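Local coordinates for zinc finger (CCCH type) motif-containing protein (Toxoplasma gondii, PDB 7NG2) that probably reads N6-methyladenosine in mRNA through its YTH domain, the part of the longer protein described here, coupling that recognition to polyadenylation, at residues K20-R23 with M24-Y28; L59-A62 with N63-G67; G88-Q91 with L92-S96; C106-F110 with E111-K115; P137-G140 with S141-T145. One frame throughout, in Å; residues are numbered along the deposited sequence.

Contact 1 of 5, residues K20-R23 with M24-Y28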
loop_
_atom_site.group_PDB
_atom_site.type_symbol
_atom_site.label_atom_id
_atom_site.label_comp_id
_atom_site.label_asym_id
_atom_site.label_seq_id
_atom_site.Cartn_x
_atom_site.Cartn_y
_atom_site.Cartn_z
ATOM N N LYS A 20 -3.289 2.616 -5.498
ATOM C CA LYS A 20 -3.084 3.633 -6.519
ATOM C C LYS A 20 -3.483 4.997 -5.967
ATOM O O LYS A 20 -4.387 5.111 -5.139
ATOM C CB LYS A 20 -3.904 3.321 -7.775
ATOM C CG LYS A 20 -3.561 2.001 -8.463
ATOM C CD LYS A 20 -2.106 1.924 -8.934
ATOM C CE LYS A 20 -1.863 2.880 -10.092
ATOM N NZ LYS A 20 -0.516 2.632 -10.699
ATOM N N SER A 21 -2.795 6.037 -6.420
ATOM C CA SER A 21 -3.116 7.391 -5.997
ATOM C C SER A 21 -3.140 8.293 -7.216
ATOM O O SER A 21 -2.189 8.294 -7.997
ATOM C CB SER A 21 -2.059 7.913 -5.027
ATOM O OG SER A 21 -2.379 9.230 -4.608
ATOM N N ASN A 22 -4.213 9.061 -7.391
ATOM C CA ASN A 22 -4.220 9.951 -8.546
ATOM C C ASN A 22 -3.285 11.141 -8.367
ATOM O O ASN A 22 -2.828 11.707 -9.366
ATOM C CB ASN A 22 -5.643 10.382 -8.920
ATOM C CG ASN A 22 -6.219 11.405 -7.965
ATOM O OD1 ASN A 22 -6.082 11.284 -6.748
ATOM N ND2 ASN A 22 -6.875 12.424 -8.515
ATOM N N ARG A 23 -2.963 11.512 -7.128
ATOM C CA ARG A 23 -2.198 12.717 -6.847
ATOM C C ARG A 23 -0.976 12.338 -6.027
ATOM O O ARG A 23 -1.107 11.681 -4.990
ATOM C CB ARG A 23 -3.040 13.706 -6.034
ATOM C CG ARG A 23 -4.205 14.324 -6.787
ATOM C CD ARG A 23 -4.899 15.377 -5.932
ATOM N NE ARG A 23 -5.957 16.065 -6.664
ATOM C CZ ARG A 23 -5.809 17.250 -7.247
ATOM N NH1 ARG A 23 -4.645 17.881 -7.184
ATOM N NH2 ARG A 23 -6.826 17.803 -7.894
ATOM N N MET A 24 0.205 12.762 -6.482
ATOM C CA MET A 24 1.394 12.634 -5.646
ATOM C C MET A 24 1.228 13.371 -4.327
ATOM O O MET A 24 1.745 12.920 -3.300
ATOM C CB MET A 24 2.634 13.151 -6.380
ATOM C CG MET A 24 3.302 12.128 -7.273
ATOM S SD MET A 24 3.819 10.620 -6.425
ATOM C CE MET A 24 5.082 11.220 -5.312
ATOM N N SER A 25 0.493 14.490 -4.332
ATOM C CA SER A 25 0.274 15.245 -3.102
ATOM C C SER A 25 -0.419 14.400 -2.042
ATOM O O SER A 25 -0.170 14.583 -0.846
ATOM C CB SER A 25 -0.513 16.529 -3.391
ATOM O OG SER A 25 -1.815 16.258 -3.887
ATOM N N ASN A 26 -1.273 13.463 -2.454
ATOM C CA ASN A 26 -1.890 12.574 -1.473
ATOM C C ASN A 26 -0.864 11.622 -0.860
ATOM O O ASN A 26 -0.940 11.307 0.335
ATOM C CB ASN A 26 -3.051 11.806 -2.108
ATOM C CG ASN A 26 -4.239 12.700 -2.413
ATOM O OD1 ASN A 26 -4.387 13.774 -1.832
ATOM N ND2 ASN A 26 -5.093 12.254 -3.321
ATOM N N ILE A 27 0.091 11.147 -1.667
ATOM C CA ILE A 27 1.189 10.337 -1.143
ATOM C C ILE A 27 1.993 11.132 -0.125
ATOM O O ILE A 27 2.337 10.629 0.953
ATOM C CB ILE A 27 2.079 9.831 -2.294
ATOM C CG1 ILE A 27 1.266 8.979 -3.270
ATOM C CG2 ILE A 27 3.271 9.048 -1.739
ATOM C CD1 ILE A 27 0.757 7.693 -2.672
ATOM N N TYR A 28 2.301 12.390 -0.448
ATOM C CA TYR A 28 3.061 13.226 0.476
ATOM C C TYR A 28 2.317 13.390 1.794
ATOM O O TYR A 28 2.913 13.275 2.871
ATOM C CB TYR A 28 3.345 14.591 -0.150
ATOM C CG TYR A 28 4.136 14.530 -1.433
ATOM C CD1 TYR A 28 5.061 13.520 -1.664
ATOM C CD2 TYR A 28 3.949 15.488 -2.424
ATOM C CE1 TYR A 28 5.785 13.471 -2.845
ATOM C CE2 TYR A 28 4.665 15.445 -3.606
ATOM C CZ TYR A 28 5.580 14.434 -3.812
ATOM O OH TYR A 28 6.289 14.391 -4.990
#
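Asn26 turns back on Arg23, the N-cap residue that ends the loop after strand 14-21. The hydrogen bonds come together on one oxygen. The backbone N of Asn26 reaches Arg23 O at 3.1 Å, but the bond is bent (133° at the hydrogen) and weak. A shorter bond to the same acceptor comes from Ser21, whose OG donates to Arg23 O at 2.8 Å from above the carbonyl plane. Ser21 can do this because its OG stands opposite its own backbone N (chi1 -180°), swung toward the start of the helix.

The remaining touches are van der Waals. Ser21 CB meets Ile27 CD1 at 3.7 Å in the buried part of the turn. CB, CG and CD of Arg23 pass Asn26 ND2 and Ser25 OG, the latter 3.6 Å from Arg23 CB, while the guanidinium leads away. A bound isopropanol, probably from the crystallisation liquor, lies about 4 Å from the Asn26 side chain, which also touches Trp87.

The turn feeds strand 14-21 directly into helix 24-33. Ser21 backs onto Trp36 of strand 35-36, Ile27 rests on Trp36 and on Phe60, and Met24 leans on Ala62 of strand 55-62.

Contact 2 of 5, residues L59-A62 with N63-G67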
loop_
_atom_site.group_PDB
_atom_site.type_symbol
_atom_site.label_atom_id
_atom_site.label_comp_id
_atom_site.label_asym_id
_atom_site.label_seq_id
_atom_site.Cartn_x
_atom_site.Cartn_y
_atom_site.Cartn_z
ATOM N N LEU A 59 1.350 -1.366 -1.058
ATOM C CA LEU A 59 2.423 -1.058 -2.002
ATOM C C LEU A 59 1.927 0.096 -2.863
ATOM O O LEU A 59 0.996 -0.079 -3.658
ATOM C CB LEU A 59 2.735 -2.286 -2.858
ATOM C CG LEU A 59 3.533 -3.420 -2.180
ATOM C CD1 LEU A 59 2.857 -4.027 -0.938
ATOM C CD2 LEU A 59 3.869 -4.516 -3.194
ATOM N N PHE A 60 2.529 1.270 -2.687
ATOM C CA PHE A 60 1.973 2.503 -3.240
ATOM C C PHE A 60 2.502 2.780 -4.639
ATOM O O PHE A 60 3.715 2.754 -4.868
ATOM C CB PHE A 60 2.317 3.673 -2.330
ATOM C CG PHE A 60 1.511 3.704 -1.060
ATOM C CD1 PHE A 60 1.939 3.021 0.069
ATOM C CD2 PHE A 60 0.318 4.414 -0.995
ATOM C CE1 PHE A 60 1.210 3.053 1.248
ATOM C CE2 PHE A 60 -0.420 4.443 0.182
ATOM C CZ PHE A 60 0.027 3.755 1.297
ATOM N N SER A 61 1.587 3.084 -5.557
ATOM C CA SER A 61 1.917 3.384 -6.948
ATOM C C SER A 61 1.037 4.531 -7.435
ATOM O O SER A 61 -0.157 4.348 -7.688
ATOM C CB SER A 61 1.711 2.139 -7.809
ATOM O OG SER A 61 1.863 2.464 -9.179
ATOM N N ALA A 62 1.625 5.710 -7.588
ATOM C CA ALA A 62 0.868 6.834 -8.115
ATOM C C ALA A 62 0.488 6.584 -9.572
ATOM O O ALA A 62 1.244 5.978 -10.337
ATOM C CB ALA A 62 1.700 8.111 -8.011
ATOM N N ASN A 63 -0.712 7.019 -9.943
ATOM C CA ASN A 63 -1.183 6.850 -11.313
ATOM C C ASN A 63 -0.185 7.454 -12.294
ATOM O O ASN A 63 0.222 8.609 -12.156
ATOM C CB ASN A 63 -2.535 7.553 -11.476
ATOM C CG ASN A 63 -3.680 6.830 -10.778
ATOM O OD1 ASN A 63 -3.531 5.724 -10.268
ATOM N ND2 ASN A 63 -4.847 7.468 -10.768
ATOM N N GLU A 64 0.242 6.643 -13.261
ATOM C CA GLU A 64 1.154 7.050 -14.329
ATOM C C GLU A 64 2.573 7.317 -13.857
ATOM O O GLU A 64 3.384 7.884 -14.599
ATOM C CB GLU A 64 0.610 8.217 -15.157
ATOM C CG GLU A 64 -0.335 7.737 -16.181
ATOM C CD GLU A 64 0.301 6.724 -17.118
ATOM O OE1 GLU A 64 1.552 6.630 -17.206
ATOM O OE2 GLU A 64 -0.462 6.030 -17.787
ATOM N N SER A 65 2.902 6.897 -12.642
ATOM C CA SER A 65 4.272 6.996 -12.168
ATOM C C SER A 65 5.174 5.933 -12.773
ATOM O O SER A 65 6.398 6.083 -12.725
ATOM C CB SER A 65 4.306 6.888 -10.646
ATOM O OG SER A 65 3.976 5.573 -10.233
ATOM N N GLY A 66 4.595 4.880 -13.342
ATOM C CA GLY A 66 5.367 3.793 -13.909
ATOM C C GLY A 66 5.936 2.799 -12.920
ATOM O O GLY A 66 6.712 1.928 -13.329
ATOM N N GLY A 67 5.581 2.885 -11.638
ATOM C CA GLY A 67 6.151 1.981 -10.659
ATOM C C GLY A 67 5.677 2.255 -9.253
ATOM O O GLY A 67 4.572 2.760 -9.043
#
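Ser65 lays its CB beside the methyl of Ala62, the two CB atoms 3.9 Å apart, and grips the same residue by its carbonyl. Two donors of Ser65 share Ala62 O: the hydroxyl OG at 2.8 Å, and the backbone N at 3.0 Å with an angle of 159° at the hydrogen. The backbone bond closes a type II turn from Ala62 to Ser65, with Glu64 at the positive-phi corner. The hydroxyl reaches the same oxygen because OG is lodged between the backbone N and the carbonyl carbon of its own residue (chi1 70°). Ser65 OG also accepts from Gly67 N at 3.4 Å in the manner of an ST turn, though the bond is weak.

Ser61, just before Ala62, ties the far end of the loop down: its OG donates to Gly67 O at 2.7 Å, the donor tilted 30° from the carbonyl plane. Lys20 NZ hydrogen-bonds the same OG.

Together these bonds shape the loop of the beta hairpin formed by strands 55-62 and 67-74. Gln69 of the second strand bonds the Ala62 backbone N. On the helix 24-33 side Ala62 meets Met24, while the Phe60 ring stacks with Trp102 of strand 98-109.

Contact 3 of 5, residues G88-Q91 with L92-S96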
loop_
_atom_site.group_PDB
_atom_site.type_symbol
_atom_site.label_atom_id
_atom_site.label_comp_id
_atom_site.label_asym_id
_atom_site.label_seq_id
_atom_site.Cartn_x
_atom_site.Cartn_y
_atom_site.Cartn_z
ATOM N N GLY A 88 -9.939 16.512 1.804
ATOM C CA GLY A 88 -10.835 17.409 1.118
ATOM C C GLY A 88 -12.094 16.691 0.681
ATOM O O GLY A 88 -12.431 15.618 1.188
ATOM N N PRO A 89 -12.810 17.274 -0.284
ATOM C CA PRO A 89 -14.144 16.752 -0.638
ATOM C C PRO A 89 -14.177 15.293 -1.073
ATOM O O PRO A 89 -15.225 14.647 -0.939
ATOM C CB PRO A 89 -14.596 17.697 -1.757
ATOM C CG PRO A 89 -13.873 18.976 -1.469
ATOM C CD PRO A 89 -12.522 18.556 -0.948
ATOM N N VAL A 90 -13.077 14.752 -1.605
ATOM C CA VAL A 90 -13.042 13.330 -1.941
ATOM C C VAL A 90 -13.296 12.452 -0.719
ATOM O O VAL A 90 -13.722 11.301 -0.862
ATOM C CB VAL A 90 -11.731 12.967 -2.675
ATOM C CG1 VAL A 90 -10.577 12.928 -1.697
ATOM C CG2 VAL A 90 -11.869 11.628 -3.395
ATOM N N GLN A 91 -13.064 12.983 0.487
ATOM C CA GLN A 91 -13.371 12.252 1.715
ATOM C C GLN A 91 -14.785 11.680 1.681
ATOM O O GLN A 91 -15.029 10.570 2.167
ATOM C CB GLN A 91 -13.198 13.199 2.904
ATOM C CG GLN A 91 -13.085 12.547 4.260
ATOM C CD GLN A 91 -11.687 12.047 4.547
ATOM O OE1 GLN A 91 -10.744 12.833 4.729
ATOM N NE2 GLN A 91 -11.540 10.736 4.590
ATOM N N LEU A 92 -15.725 12.415 1.077
ATOM C CA LEU A 92 -17.123 12.000 1.041
ATOM C C LEU A 92 -17.361 10.744 0.210
ATOM O O LEU A 92 -18.400 10.098 0.379
ATOM C CB LEU A 92 -17.985 13.147 0.511
ATOM C CG LEU A 92 -17.959 14.449 1.317
ATOM C CD1 LEU A 92 -18.456 15.622 0.482
ATOM C CD2 LEU A 92 -18.811 14.293 2.561
ATOM N N ARG A 93 -16.441 10.384 -0.686
ATOM C CA ARG A 93 -16.590 9.196 -1.519
ATOM C C ARG A 93 -15.651 8.070 -1.113
ATOM O O ARG A 93 -15.458 7.123 -1.883
ATOM C CB ARG A 93 -16.399 9.535 -2.998
ATOM C CG ARG A 93 -17.489 10.424 -3.565
ATOM C CD ARG A 93 -17.055 11.074 -4.869
ATOM N NE ARG A 93 -16.598 12.444 -4.664
ATOM C CZ ARG A 93 -15.457 12.928 -5.144
ATOM N NH1 ARG A 93 -14.656 12.153 -5.861
ATOM N NH2 ARG A 93 -15.117 14.189 -4.907
ATOM N N LEU A 94 -15.059 8.153 0.071
ATOM C CA LEU A 94 -14.118 7.156 0.546
ATOM C C LEU A 94 -14.618 6.571 1.858
ATOM O O LEU A 94 -15.491 7.135 2.516
ATOM C CB LEU A 94 -12.740 7.787 0.780
ATOM C CG LEU A 94 -12.067 8.384 -0.457
ATOM C CD1 LEU A 94 -10.854 9.222 -0.062
ATOM C CD2 LEU A 94 -11.660 7.273 -1.406
ATOM N N GLY A 95 -14.059 5.428 2.233
ATOM C CA GLY A 95 -14.185 4.952 3.593
ATOM C C GLY A 95 -13.430 5.867 4.548
ATOM O O GLY A 95 -12.797 6.848 4.159
ATOM N N SER A 96 -13.502 5.531 5.835
ATOM C CA SER A 96 -12.844 6.356 6.839
ATOM C C SER A 96 -11.327 6.188 6.755
ATOM O O SER A 96 -10.808 5.169 6.279
ATOM C CB SER A 96 -13.317 5.979 8.245
ATOM O OG SER A 96 -14.683 6.303 8.446
HETATM O O HOH W 1 -13.863 9.252 4.198
#
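Leu94 folds back over Val90, and the Arg93 side chain crosses that of Val90 at about a right angle. The apolar contact is Leu94 CD1 to Val90 CG1 at 4.1 Å. Leu94 CG also packs on a carbonyl, 3.4 Å from Val90 O. Arg93 adds a flat group. Its chain kinks at chi3 (-99°), which brings the guanidinium back so that Val90 CA lies over one face, toward the rim and 3.7 Å above the plane.

Backbone hydrogen bonds supply most of the order. Leu92 N, Arg93 N and Leu94 N bond in turn to Pro89 O, Val90 O and Gln91 O, each three residues back, as in a 3-10 turn. Arg93 N to Val90 O is 2.9 Å, Leu94 N to Gln91 O 3.2 Å.

Water provides the third kind of link. Water 1 accepts from Gln91 NE2 at 2.8 Å and lies within hydrogen-bonding distance of Gln91 O (2.7 Å) and Gly95 O (2.6 Å); which of them receive its protons is not settled, because further acceptors lie near. Gln91 NE2 also bonds Asn97 OD1, and Gln91 OE1 takes a weak bond from Trp87 N.

Backbone bonds thus set the turn, and the amide of Gln91, partly through water, stitches it to the chain that follows and precedes it.

Contact 4 of 5, residues C106-F110 with E111-K115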
loop_
_atom_site.group_PDB
_atom_site.type_symbol
_atom_site.label_atom_id
_atom_site.label_comp_id
_atom_site.label_asym_id
_atom_site.label_seq_id
_atom_site.Cartn_x
_atom_site.Cartn_y
_atom_site.Cartn_z
ATOM N N CYS A 106 10.988 4.776 -2.006
ATOM C CA CYS A 106 11.973 4.371 -2.997
ATOM C C CYS A 106 11.441 4.735 -4.371
ATOM O O CYS A 106 10.335 5.262 -4.518
ATOM C CB CYS A 106 12.193 2.856 -2.966
ATOM S SG CYS A 106 10.694 1.883 -3.265
ATOM N N LYS A 107 12.237 4.422 -5.382
ATOM C CA LYS A 107 11.810 4.473 -6.772
ATOM C C LYS A 107 12.144 3.132 -7.401
ATOM O O LYS A 107 13.306 2.711 -7.396
ATOM C CB LYS A 107 12.516 5.609 -7.510
ATOM C CG LYS A 107 12.320 6.957 -6.846
ATOM C CD LYS A 107 12.290 8.091 -7.843
ATOM C CE LYS A 107 12.093 9.424 -7.139
ATOM N NZ LYS A 107 12.220 10.575 -8.075
ATOM N N ILE A 108 11.126 2.455 -7.923
ATOM C CA ILE A 108 11.313 1.237 -8.706
ATOM C C ILE A 108 10.253 1.218 -9.794
ATOM O O ILE A 108 9.085 1.513 -9.535
ATOM C CB ILE A 108 11.270 -0.031 -7.824
ATOM C CG1 ILE A 108 11.610 -1.277 -8.643
ATOM C CG2 ILE A 108 9.917 -0.175 -7.127
ATOM C CD1 ILE A 108 11.879 -2.505 -7.786
ATOM N N GLU A 109 10.657 0.911 -11.019
ATOM C CA GLU A 109 9.752 0.928 -12.161
ATOM C C GLU A 109 9.218 -0.470 -12.432
ATOM O O GLU A 109 9.950 -1.457 -12.308
ATOM C CB GLU A 109 10.476 1.432 -13.413
ATOM C CG GLU A 109 11.058 2.829 -13.289
ATOM C CD GLU A 109 9.997 3.912 -13.378
ATOM O OE1 GLU A 109 8.975 3.695 -14.065
ATOM O OE2 GLU A 109 10.187 4.984 -12.764
ATOM N N PHE A 110 7.945 -0.546 -12.839
ATOM C CA PHE A 110 7.383 -1.827 -13.254
ATOM C C PHE A 110 8.264 -2.489 -14.305
ATOM O O PHE A 110 8.460 -3.710 -14.290
ATOM C CB PHE A 110 5.978 -1.631 -13.829
ATOM C CG PHE A 110 4.953 -1.144 -12.829
ATOM C CD1 PHE A 110 4.809 -1.743 -11.586
ATOM C CD2 PHE A 110 4.113 -0.091 -13.155
ATOM C CE1 PHE A 110 3.848 -1.286 -10.685
ATOM C CE2 PHE A 110 3.153 0.368 -12.262
ATOM C CZ PHE A 110 3.023 -0.231 -11.028
ATOM N N GLU A 111 8.810 -1.698 -15.229
ATOM C CA GLU A 111 9.604 -2.279 -16.305
ATOM C C GLU A 111 10.918 -2.876 -15.819
ATOM O O GLU A 111 11.463 -3.755 -16.494
ATOM C CB GLU A 111 9.832 -1.259 -17.415
ATOM C CG GLU A 111 8.606 -1.070 -18.292
ATOM C CD GLU A 111 8.940 -0.520 -19.659
ATOM O OE1 GLU A 111 8.004 -0.111 -20.379
ATOM O OE2 GLU A 111 10.135 -0.508 -20.017
ATOM N N GLU A 112 11.428 -2.440 -14.662
ATOM C CA GLU A 112 12.619 -3.069 -14.105
ATOM C C GLU A 112 12.344 -4.485 -13.638
ATOM O O GLU A 112 13.285 -5.270 -13.487
ATOM C CB GLU A 112 13.144 -2.268 -12.917
ATOM C CG GLU A 112 13.669 -0.902 -13.268
ATOM C CD GLU A 112 14.237 -0.191 -12.062
ATOM O OE1 GLU A 112 15.404 -0.464 -11.709
ATOM O OE2 GLU A 112 13.512 0.625 -11.458
ATOM N N LEU A 113 11.088 -4.824 -13.391
ATOM C CA LEU A 113 10.731 -6.164 -12.960
ATOM C C LEU A 113 10.548 -7.118 -14.133
ATOM O O LEU A 113 10.284 -8.303 -13.916
ATOM C CB LEU A 113 9.470 -6.108 -12.094
ATOM C CG LEU A 113 9.587 -5.077 -10.966
ATOM C CD1 LEU A 113 8.237 -4.790 -10.332
ATOM C CD2 LEU A 113 10.578 -5.553 -9.917
ATOM N N GLY A 114 10.707 -6.633 -15.364
ATOM C CA GLY A 114 10.529 -7.484 -16.519
ATOM C C GLY A 114 9.091 -7.951 -16.645
ATOM O O GLY A 114 8.141 -7.258 -16.275
ATOM N N LYS A 115 8.937 -9.167 -17.159
ATOM C CA LYS A 115 7.625 -9.745 -17.442
ATOM C C LYS A 115 7.085 -10.344 -16.148
ATOM O O LYS A 115 7.214 -11.539 -15.870
ATOM C CB LYS A 115 7.767 -10.833 -18.496
ATOM C CG LYS A 115 8.797 -10.536 -19.569
ATOM C CD LYS A 115 9.149 -11.808 -20.328
ATOM C CE LYS A 115 8.287 -12.008 -21.554
ATOM N NZ LYS A 115 9.128 -12.158 -22.772
HETATM O O HOH W 2 6.430 -5.889 -14.396
#
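Glu112 reaches back to Glu109, where its OE2 takes the backbone N-H of Glu109 at 2.9 Å. The bond is nearly straight (166°) and meets the carboxylate oxygen on its anti side, 21° out of the plane. A chain extended beyond CG gives the carboxylate the length to get there. The other oxygen, OE1, is spoken for by a salt bridge to Arg150 beyond helix 137-149, so both ends of the carboxylate are held.

Glu109 answers with its own carbonyl: Glu112 N donates to Glu109 O at 2.9 Å, though the angle is a bent 135°. This is where strand 98-109 gives way to a short 3-10 turn, and the side-chain bond from the third residue of the turn to the N-H at its start resembles one half of a capping box.

Phe110 N bonds the backbone of Gly66. Phe110 O is doubly served, by Leu113 N at 3.0 Å and by water 2, which donates to it and, at 2.9 Å, to Gly114 O. Gly114 N in turn bonds Glu111 O at 3.2 Å as the turn ends. The carboxylates of Glu109 and Glu112 stay apart, OE2 to OE2 5.6 Å.

Apart from these bonds, Ile108 CD1 meets Leu113 CD2 at 3.9 Å, the two side chains crossing at about a right angle. Leu113 goes on to touch Trp146 of helix 137-149, while the Phe110 ring meets Phe68 edge-to-face.

Contact 5 of 5, residues P137-G140 with S141-T145; sequences PALG and SLLCT
Pro137 gives its carbonyl O to Ser141 N, a 2.8 Å bond that begins the run of i to i+4 bonds here. Lacking an N-H of its own, the proline suits the first turn, where a backbone donor would have no carbonyl one turn back. Ala138 follows with O to Leu142 N, a longer 3.2 Å bond, and the Leu142 side chain drapes against that carbonyl, CG 3.5 Å from Ala138 O.

These bonds belong to helix 137-149, which lies against the main sheet of the YTH domain: Leu143 and Cys144 both rest on Leu59 of strand 55-62.

Leu139 makes the apolar side-chain contact, with Leu143. Its O accepts Leu143 N at 2.8 Å, nearly along the C=O axis (165°). Its CG points opposite the backbone N (chi1 174°) and chi2 of 57° then turns CD1 up the helix, to 3.9 Å from Leu143 CG. Leu143 CG also sits close to the backbone, 3.3 Å from Leu139 O. Further out Leu139 touches Val116, while Leu143 reaches Leu113 and Leu126.

Gly140, buried and without a side chain, gives its O to Cys144 N at 3.0 Å.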
loop_
_atom_site.group_PDB
_atom_site.type_symbol
_atom_site.label_atom_id
_atom_site.label_comp_id
_atom_site.label_asym_id
_atom_site.label_seq_id
_atom_site.Cartn_x
_atom_site.Cartn_y
_atom_site.Cartn_z
ATOM N N PRO A 137 1.569 -13.927 -1.952
ATOM C CA PRO A 137 2.621 -13.618 -0.976
ATOM C C PRO A 137 4.037 -13.782 -1.507
ATOM O O PRO A 137 4.911 -12.999 -1.115
ATOM C CB PRO A 137 2.322 -14.583 0.182
ATOM C CG PRO A 137 1.563 -15.712 -0.451
ATOM C CD PRO A 137 0.728 -15.060 -1.522
ATOM N N ALA A 138 4.306 -14.757 -2.388
ATOM C CA ALA A 138 5.669 -14.880 -2.899
ATOM C C ALA A 138 6.071 -13.641 -3.691
ATOM O O ALA A 138 7.164 -13.096 -3.496
ATOM C CB ALA A 138 5.843 -16.154 -3.730
ATOM N N LEU A 139 5.188 -13.168 -4.575
ATOM C CA LEU A 139 5.474 -11.952 -5.328
ATOM C C LEU A 139 5.480 -10.727 -4.422
ATOM O O LEU A 139 6.385 -9.891 -4.509
ATOM C CB LEU A 139 4.458 -11.790 -6.457
ATOM C CG LEU A 139 4.516 -10.501 -7.277
ATOM C CD1 LEU A 139 5.886 -10.280 -7.914
ATOM C CD2 LEU A 139 3.409 -10.513 -8.326
ATOM N N GLY A 140 4.491 -10.612 -3.534
ATOM C CA GLY A 140 4.443 -9.462 -2.642
ATOM C C GLY A 140 5.685 -9.351 -1.789
ATOM O O GLY A 140 6.259 -8.269 -1.635
ATOM N N SER A 141 6.130 -10.475 -1.225
ATOM C CA SER A 141 7.332 -10.461 -0.405
ATOM C C SER A 141 8.538 -9.998 -1.213
ATOM O O SER A 141 9.344 -9.192 -0.735
ATOM C CB SER A 141 7.563 -11.856 0.179
ATOM O OG SER A 141 8.791 -11.917 0.877
ATOM N N LEU A 142 8.669 -10.487 -2.447
ATOM C CA LEU A 142 9.796 -10.097 -3.284
ATOM C C LEU A 142 9.729 -8.627 -3.679
ATOM O O LEU A 142 10.756 -7.942 -3.685
ATOM C CB LEU A 142 9.863 -11.001 -4.511
ATOM C CG LEU A 142 10.501 -12.362 -4.205
ATOM C CD1 LEU A 142 10.418 -13.280 -5.404
ATOM C CD2 LEU A 142 11.941 -12.167 -3.763
ATOM N N LEU A 143 8.534 -8.113 -3.985
ATOM C CA LEU A 143 8.422 -6.692 -4.302
ATOM C C LEU A 143 8.872 -5.840 -3.129
ATOM O O LEU A 143 9.603 -4.859 -3.296
ATOM C CB LEU A 143 6.986 -6.340 -4.690
ATOM C CG LEU A 143 6.463 -6.938 -5.999
ATOM C CD1 LEU A 143 4.993 -6.605 -6.166
ATOM C CD2 LEU A 143 7.249 -6.427 -7.189
ATOM N N CYS A 144 8.499 -6.239 -1.917
ATOM C CA CYS A 144 8.893 -5.470 -0.745
ATOM C C CYS A 144 10.397 -5.619 -0.488
ATOM O O CYS A 144 11.074 -4.642 -0.153
ATOM C CB CYS A 144 8.059 -5.933 0.449
ATOM S SG CYS A 144 6.350 -5.345 0.369
ATOM N N THR A 145 10.950 -6.822 -0.705
ATOM C CA THR A 145 12.399 -7.011 -0.587
ATOM C C THR A 145 13.152 -6.145 -1.589
ATOM O O THR A 145 14.097 -5.429 -1.231
ATOM C CB THR A 145 12.762 -8.485 -0.777
ATOM O OG1 THR A 145 12.216 -9.245 0.305
ATOM C CG2 THR A 145 14.291 -8.661 -0.812
#

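In the fold
Contacts 1, 2 and 4 reach the same mixed sheet. Contacts 1 and 2, centres 9 Å apart, join through Ser21 O to Asn63 N and Lys20 NZ to Ser61 OG, both 2.8 Å and probable hydrogen bonds. Contact 2 meets contact 4 through a probable hydrogen bond, Gly66 O to Phe110 N at 2.8 Å. Contact 5 packs on both: Leu143 CD1 lies 3.8 Å from Leu59 CD2, and Leu143 CD2 3.7 Å from Leu113 CD1. Contact 3 touches none, but its centre is 14 Å from that of contact 1, nearest atoms about 6 Å apart. Isopropanol, probably from the crystallisation liquor, lies near both; with Trp36 and Trp87 bordering contact 1, this is consistent with a YTH-type aromatic pocket nearby.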